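Local structure of FEZ-1 protein (Fluoribacter gormanii, 5WCK) at residues V170-S174 with G213-M218. The protein is a monomeric subclass B3 metallo-beta-lactamase that probably hydrolyses beta-lactam antibiotics with the help of zinc ions bound in its active site. The protein carries 2 engineered substitutions. Sequence-based numbering, arbitrary orientation.
With ZN (zinc ion), chain C.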
ATOM      1  N   VAL A 170       9.657   3.835   1.613  1.00  5.05           N
ATOM      2  CA  VAL A 170       8.646   3.395   2.533  1.00  4.81           C
ATOM      3  C   VAL A 170       7.282   3.638   1.871  1.00  5.36           C
ATOM      4  O   VAL A 170       6.913   4.770   1.628  1.00  6.36           O
ATOM      5  CB  VAL A 170       8.724   4.140   3.877  1.00  5.90           C
ATOM      6  CG1 VAL A 170       7.611   3.678   4.801  1.00  7.64           C
ATOM      7  CG2 VAL A 170      10.075   4.009   4.555  1.00  7.52           C
ATOM      8  N   ILE A 171       6.549   2.554   1.601  1.00  3.78           N
ATOM      9  CA  ILE A 171       5.156   2.662   1.137  1.00  4.74           C
ATOM     10  C   ILE A 171       4.239   2.467   2.355  1.00  5.45           C
ATOM     11  O   ILE A 171       3.966   1.324   2.772  1.00  5.34           O
ATOM     12  CB  ILE A 171       4.857   1.660   0.004  1.00  4.83           C
ATOM     13  CG1 ILE A 171       5.857   1.737  -1.153  1.00  5.57           C
ATOM     14  CG2 ILE A 171       3.430   1.830  -0.512  1.00  6.00           C
ATOM     15  CD1 ILE A 171       5.818   0.551  -2.124  1.00  6.14           C
ATOM     16  N   ILE A 172       3.811   3.577   2.953  1.00  5.68           N
ATOM     17  CA  ILE A 172       2.971   3.547   4.153  1.00  6.25           C
ATOM     18  C   ILE A 172       1.644   2.874   3.792  1.00  6.17           C
ATOM     19  O   ILE A 172       0.957   3.279   2.843  1.00  7.21           O
ATOM     20  CB  ILE A 172       2.789   4.960   4.739  1.00  8.24           C
ATOM     21  CG1 ILE A 172       4.134   5.529   5.203  1.00 10.49           C
ATOM     22  CG2 ILE A 172       1.779   4.936   5.871  1.00 11.92           C
ATOM     23  CD1 ILE A 172       4.110   6.945   5.727  1.00 16.41           C
ATOM     24  N   GLY A 173       1.302   1.808   4.500  1.00  6.44           N
ATOM     25  CA  GLY A 173       0.090   1.033   4.156  1.00  6.24           C
ATOM     26  C   GLY A 173      -1.216   1.782   4.338  1.00  7.79           C
ATOM     27  O   GLY A 173      -2.114   1.585   3.519  1.00  7.52           O
ATOM     28  N   SER A 174      -1.270   2.496   5.462  1.00  5.98           N
ATOM     29  CA  SER A 174      -2.287   3.423   6.041  1.00  6.60           C
ATOM     30  C   SER A 174      -2.310   3.293   7.559  1.00  9.49           C
ATOM     31  O   SER A 174      -2.378   2.192   8.024  1.00  9.15           O
ATOM     32  CB  SER A 174      -3.731   3.251   5.603  1.00  8.12           C
ATOM     33  OG  SER A 174      -4.578   4.116   6.314  1.00  8.28           O
ATOM     34  N   GLY A 213       2.947   5.829  -0.382  1.00  5.92           N
ATOM     35  CA  GLY A 213       1.773   5.381   0.327  1.00  6.53           C
ATOM     36  C   GLY A 213       0.767   4.720  -0.584  1.00  6.07           C
ATOM     37  O   GLY A 213       0.916   4.662  -1.797  1.00  6.48           O
ATOM     38  N   SER A 214      -0.238   4.136   0.053  1.00  6.13           N
ATOM     39  CA  SER A 214      -1.318   3.431  -0.672  1.00  6.98           C
ATOM     40  C   SER A 214      -2.228   4.396  -1.447  1.00  7.86           C
ATOM     41  O   SER A 214      -2.898   3.964  -2.389  1.00  5.99           O
ATOM     42  CB  SER A 214      -2.068   2.572   0.274  1.00  6.32           C
ATOM     43  OG  SER A 214      -2.574   3.329   1.366  1.00  6.85           O
ATOM     44  N   HIS A 215      -2.252   5.678  -1.063  1.00  6.59           N
ATOM     45  CA  HIS A 215      -2.987   6.706  -1.759  1.00  6.43           C
ATOM     46  C   HIS A 215      -2.045   7.860  -2.124  1.00  7.61           C
ATOM     47  O   HIS A 215      -1.227   8.306  -1.309  1.00  7.51           O
ATOM     48  CB  HIS A 215      -4.160   7.253  -0.928  1.00  8.26           C
ATOM     49  CG  HIS A 215      -5.275   6.295  -0.712  1.00  7.72           C
ATOM     50  ND1 HIS A 215      -6.402   6.309  -1.515  1.00  8.08           N
ATOM     51  CD2 HIS A 215      -5.446   5.283   0.159  1.00  8.96           C
ATOM     52  CE1 HIS A 215      -7.228   5.370  -1.107  1.00  9.94           C
ATOM     53  NE2 HIS A 215      -6.680   4.722  -0.084  1.00  7.18           N
ATOM     54  N   ALA A 216      -2.219   8.355  -3.350  1.00  6.95           N
ATOM     55  CA  ALA A 216      -1.456   9.469  -3.920  1.00  7.26           C
ATOM     56  C   ALA A 216      -1.454  10.697  -3.005  1.00  7.60           C
ATOM     57  O   ALA A 216      -0.410  11.356  -2.833  1.00  8.31           O
ATOM     58  CB  ALA A 216      -2.033   9.820  -5.267  1.00  9.11           C
ATOM     59  N   GLY A 217      -2.604  10.999  -2.394  1.00  7.73           N
ATOM     60  CA  GLY A 217      -2.756  12.177  -1.571  1.00  7.41           C
ATOM     61  C   GLY A 217      -1.930  12.128  -0.285  1.00  8.59           C
ATOM     62  O   GLY A 217      -1.618  13.181   0.289  1.00 12.78           O
ATOM     63  N   MET A 218      -1.525  10.939   0.162  1.00  6.70           N
ATOM     64  CA  MET A 218      -0.719  10.828   1.387  1.00  6.62           C
ATOM     65  C   MET A 218       0.621  11.528   1.200  1.00  6.43           C
ATOM     66  O   MET A 218       1.157  12.099   2.168  1.00  7.24           O
ATOM     67  CB  MET A 218      -0.450   9.354   1.740  1.00  8.10           C
ATOM     68  CG  MET A 218      -1.688   8.631   2.091  1.00 10.02           C
ATOM     69  SD  MET A 218      -1.323   6.861   2.234  1.00 10.85           S
ATOM     70  CE  MET A 218      -2.767   6.278   3.121  1.00 16.80           C
TER
HETATM   71 ZN    ZN C 301      -7.527   3.082   0.811  1.00 11.16          ZN
HETATM   72  O   HOH W   1      -8.668   2.048   2.109  1.00 18.67           O
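Two parallel strand ends of the metallo-beta-lactamase fold meet here, next to the zinc site, where I172 pairs with G213 and both segments then leave the sheet for the loops at the zinc site. I172 CA and G213 CA lie 4.4 Å apart. S214 N donates to I172 O at 3.2 Å. The bond bends at the hydrogen (137°), although the donor lies nearly in line with the carbonyl. The same oxygen takes a CA-H...O contact from G213 CA. I171 CG2 lies against the G213 carbonyl group, with G213 C at 3.9 Å; this methyl is anti to the backbone N, while CG1 leads away.

One residue further on, S214 OG donates to G173 O at 2.8 Å. A chi1 of 56° puts OG between the backbone N and the carbonyl carbon of S214, and this rotation is what brings it to G173 O. It approaches from above the G173 carbonyl plane, not along a lone pair.

The M218 side chain folds back from the short helix 216-219. Its extended end brings CE to 4.0 Å from S174 CB, and its SD accepts a weak hydrogen bond from H215 N. A backbone bond from M218 N to H215 O closes the same turn.

H215 NE2 binds one zinc at 2.0 Å, beside D75, H76 and a water, and H215 ND1 is hydrogen-bonded to D24 OD1, which should fix the rotation of the ring. H71, which with H73 and H149 binds the second zinc, donates from ND1 to G173 O, while S174 OG bonds to G176 N. Strand 165-172 runs between strands 154-162 and 210-213, the latter an outermost strand of its sheet, and helix 239-262 packs on I172 and M218 through Y245.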